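Local coordinates for protein probable amino acid aminotransferase (Mycobacterium tuberculosis, PDB 6Q1S) that belongs to the class IV aminotransferase family and binds 4'-deoxy-4'-aminopyridoxal-5'-phosphate and 2-oxoglutaric acid, at residues 119-124 with 255-260. Sequence-based numbering, arbitrary orientation.
Sequences IGARRD and SMTLAA. With PMP (4'-deoxy-4'-aminopyridoxal-5'-phosphate), chain G; AKG (2-oxoglutaric acid), chain H.
A121 is the first residue of helix 119-123 to meet the turn and strand of 255-260, and its methyl points at them. Its CB lies 3.7 Å from T257 CG2 and touches A260 CB, while A260 CA approaches A121 O in a CA-H...O contact of 3.6 Å. The small A121 and A260 side chains are consistent with the close approach of the axes of helix 119-123 and strand 258-260, which pass 6.7 Å apart at 68°.

R122 supplies the polar grip. CG sits beside the backbone N, anti to the carbonyl carbon (chi1 -63°), and the chain then runs extended to NE, carrying the guanidinium along the turn. NH2 donates to M256 O over 2.7 Å, nearly straight at 165°, with the acceptor almost in the guanidinium plane. NE makes a weak bond to T257 O at 3.5 Å, so two successive carbonyls meet the group's edge. Over one face lies L258, whose CD1 stands 3.9 Å above the centre. NH2 also forms a salt bridge with E88, which brings a charged partner to the group and probably helps fix its rotation.

The carbonyls met by R122 belong to a turn that also lines the ligand site: T257 OG1 reaches 2-oxoglutaric acid O2 at 3.0 Å, and S255 OG bonds the PMP phosphate oxygen O1P at 2.8 Å. Helix 116-123 packs across the start of strand 258-265, which pairs antiparallel with 249-254 and parallel with 126-132; L258 and A259 also touch helix 275-286, and strand 31-39 contributes L37 against both R122 and L258.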
# COMPACT_ATOMS: atom_id res chain seq x y z
N ILE B 119 -10.20 11.52 21.22
CA ILE B 119 -10.77 12.50 22.14
C ILE B 119 -9.82 13.67 22.34
O ILE B 119 -10.27 14.81 22.53
CB ILE B 119 -11.16 11.82 23.47
CG1 ILE B 119 -12.22 12.65 24.19
CG2 ILE B 119 -9.95 11.60 24.36
CD1 ILE B 119 -13.52 12.80 23.42
N GLY B 120 -8.51 13.43 22.31
CA GLY B 120 -7.56 14.52 22.43
C GLY B 120 -7.52 15.39 21.18
O GLY B 120 -7.42 16.61 21.27
N ALA B 121 -7.60 14.76 20.01
CA ALA B 121 -7.56 15.52 18.76
C ALA B 121 -8.80 16.40 18.61
O ALA B 121 -8.70 17.54 18.13
CB ALA B 121 -7.43 14.58 17.57
N ARG B 122 -9.96 15.90 19.01
CA ARG B 122 -11.18 16.71 18.96
C ARG B 122 -11.11 17.85 19.96
O ARG B 122 -11.41 19.01 19.62
CB ARG B 122 -12.40 15.84 19.24
CG ARG B 122 -12.66 14.74 18.22
CD ARG B 122 -14.00 14.08 18.48
NE ARG B 122 -14.15 12.83 17.73
CZ ARG B 122 -15.09 11.92 17.99
NH1 ARG B 122 -15.95 12.12 18.98
NH2 ARG B 122 -15.16 10.82 17.26
N ARG B 123 -10.72 17.55 21.19
CA ARG B 123 -10.73 18.55 22.26
C ARG B 123 -9.56 19.51 22.15
O ARG B 123 -9.73 20.73 22.24
CB ARG B 123 -10.72 17.85 23.62
CG ARG B 123 -10.98 18.77 24.80
CD ARG B 123 -10.53 18.07 26.07
NE ARG B 123 -9.24 17.41 25.85
CZ ARG B 123 -8.76 16.43 26.61
NH1 ARG B 123 -9.47 15.98 27.64
NH2 ARG B 123 -7.58 15.89 26.33
N ASP B 124 -8.35 18.98 21.96
CA ASP B 124 -7.14 19.79 22.03
C ASP B 124 -6.61 20.22 20.67
O ASP B 124 -5.97 21.27 20.57
CB ASP B 124 -6.04 19.03 22.78
CG ASP B 124 -6.47 18.62 24.17
OD1 ASP B 124 -7.28 19.34 24.78
OD2 ASP B 124 -5.99 17.57 24.66
N SER B 255 -13.71 10.57 9.19
CA SER B 255 -14.96 9.99 9.66
C SER B 255 -14.94 9.69 11.16
O SER B 255 -15.95 9.89 11.84
CB SER B 255 -15.27 8.72 8.88
OG SER B 255 -15.56 9.01 7.52
N MET B 256 -13.80 9.24 11.69
CA MET B 256 -13.73 8.87 13.10
C MET B 256 -13.22 10.01 13.97
O MET B 256 -13.79 10.28 15.03
CB MET B 256 -12.85 7.62 13.27
CG MET B 256 -12.67 7.19 14.71
SD MET B 256 -11.87 5.57 14.85
CE MET B 256 -10.18 5.99 14.43
N THR B 257 -12.14 10.68 13.55
CA THR B 257 -11.60 11.79 14.32
C THR B 257 -12.44 13.05 14.19
O THR B 257 -12.31 13.97 15.01
CB THR B 257 -10.16 12.08 13.88
OG1 THR B 257 -9.45 10.84 13.74
CG2 THR B 257 -9.44 12.95 14.90
N LEU B 258 -13.32 13.11 13.18
CA LEU B 258 -14.18 14.26 12.91
C LEU B 258 -13.36 15.49 12.53
O LEU B 258 -13.07 15.69 11.35
CB LEU B 258 -15.10 14.55 14.10
CG LEU B 258 -16.09 13.44 14.44
CD1 LEU B 258 -17.18 13.96 15.36
CD2 LEU B 258 -16.70 12.84 13.18
N ALA B 259 -12.98 16.31 13.50
CA ALA B 259 -12.29 17.56 13.20
C ALA B 259 -11.20 17.81 14.23
O ALA B 259 -11.50 17.97 15.42
CB ALA B 259 -13.27 18.74 13.16
N ALA B 260 -9.96 17.86 13.77
CA ALA B 260 -8.80 18.18 14.61
C ALA B 260 -8.17 19.45 14.05
O ALA B 260 -7.54 19.42 12.99
CB ALA B 260 -7.80 17.03 14.62
N1 PMP G . -7.83 11.11 3.07
C2 PMP G . -7.33 9.89 3.36
C2A PMP G . -6.05 9.42 2.70
C3 PMP G . -8.02 9.00 4.33
O3 PMP G . -7.54 7.77 4.63
C4 PMP G . -9.27 9.51 4.95
C4A PMP G . -10.05 8.69 5.94
N4A PMP G . -9.21 8.42 7.12
C5 PMP G . -9.71 10.87 4.55
C6 PMP G . -8.96 11.59 3.62
C5A PMP G . -10.97 11.46 5.13
O4P PMP G . -12.10 10.71 4.68
P PMP G . -13.41 10.56 5.61
O1P PMP G . -13.00 9.87 6.90
O2P PMP G . -13.96 11.93 5.91
O3P PMP G . -14.44 9.73 4.89
C1 AKG H . -8.46 7.94 11.99
O1 AKG H . -7.53 8.43 12.66
O2 AKG H . -9.65 8.25 12.19
C2 AKG H . -8.15 6.98 10.93
O5 AKG H . -8.53 7.19 9.79
C3 AKG H . -7.36 5.74 11.25
C4 AKG H . -5.87 6.03 11.08
C5 AKG H . -5.10 5.49 12.26
O3 AKG H . -5.71 4.79 13.10
O4 AKG H . -3.88 5.76 12.35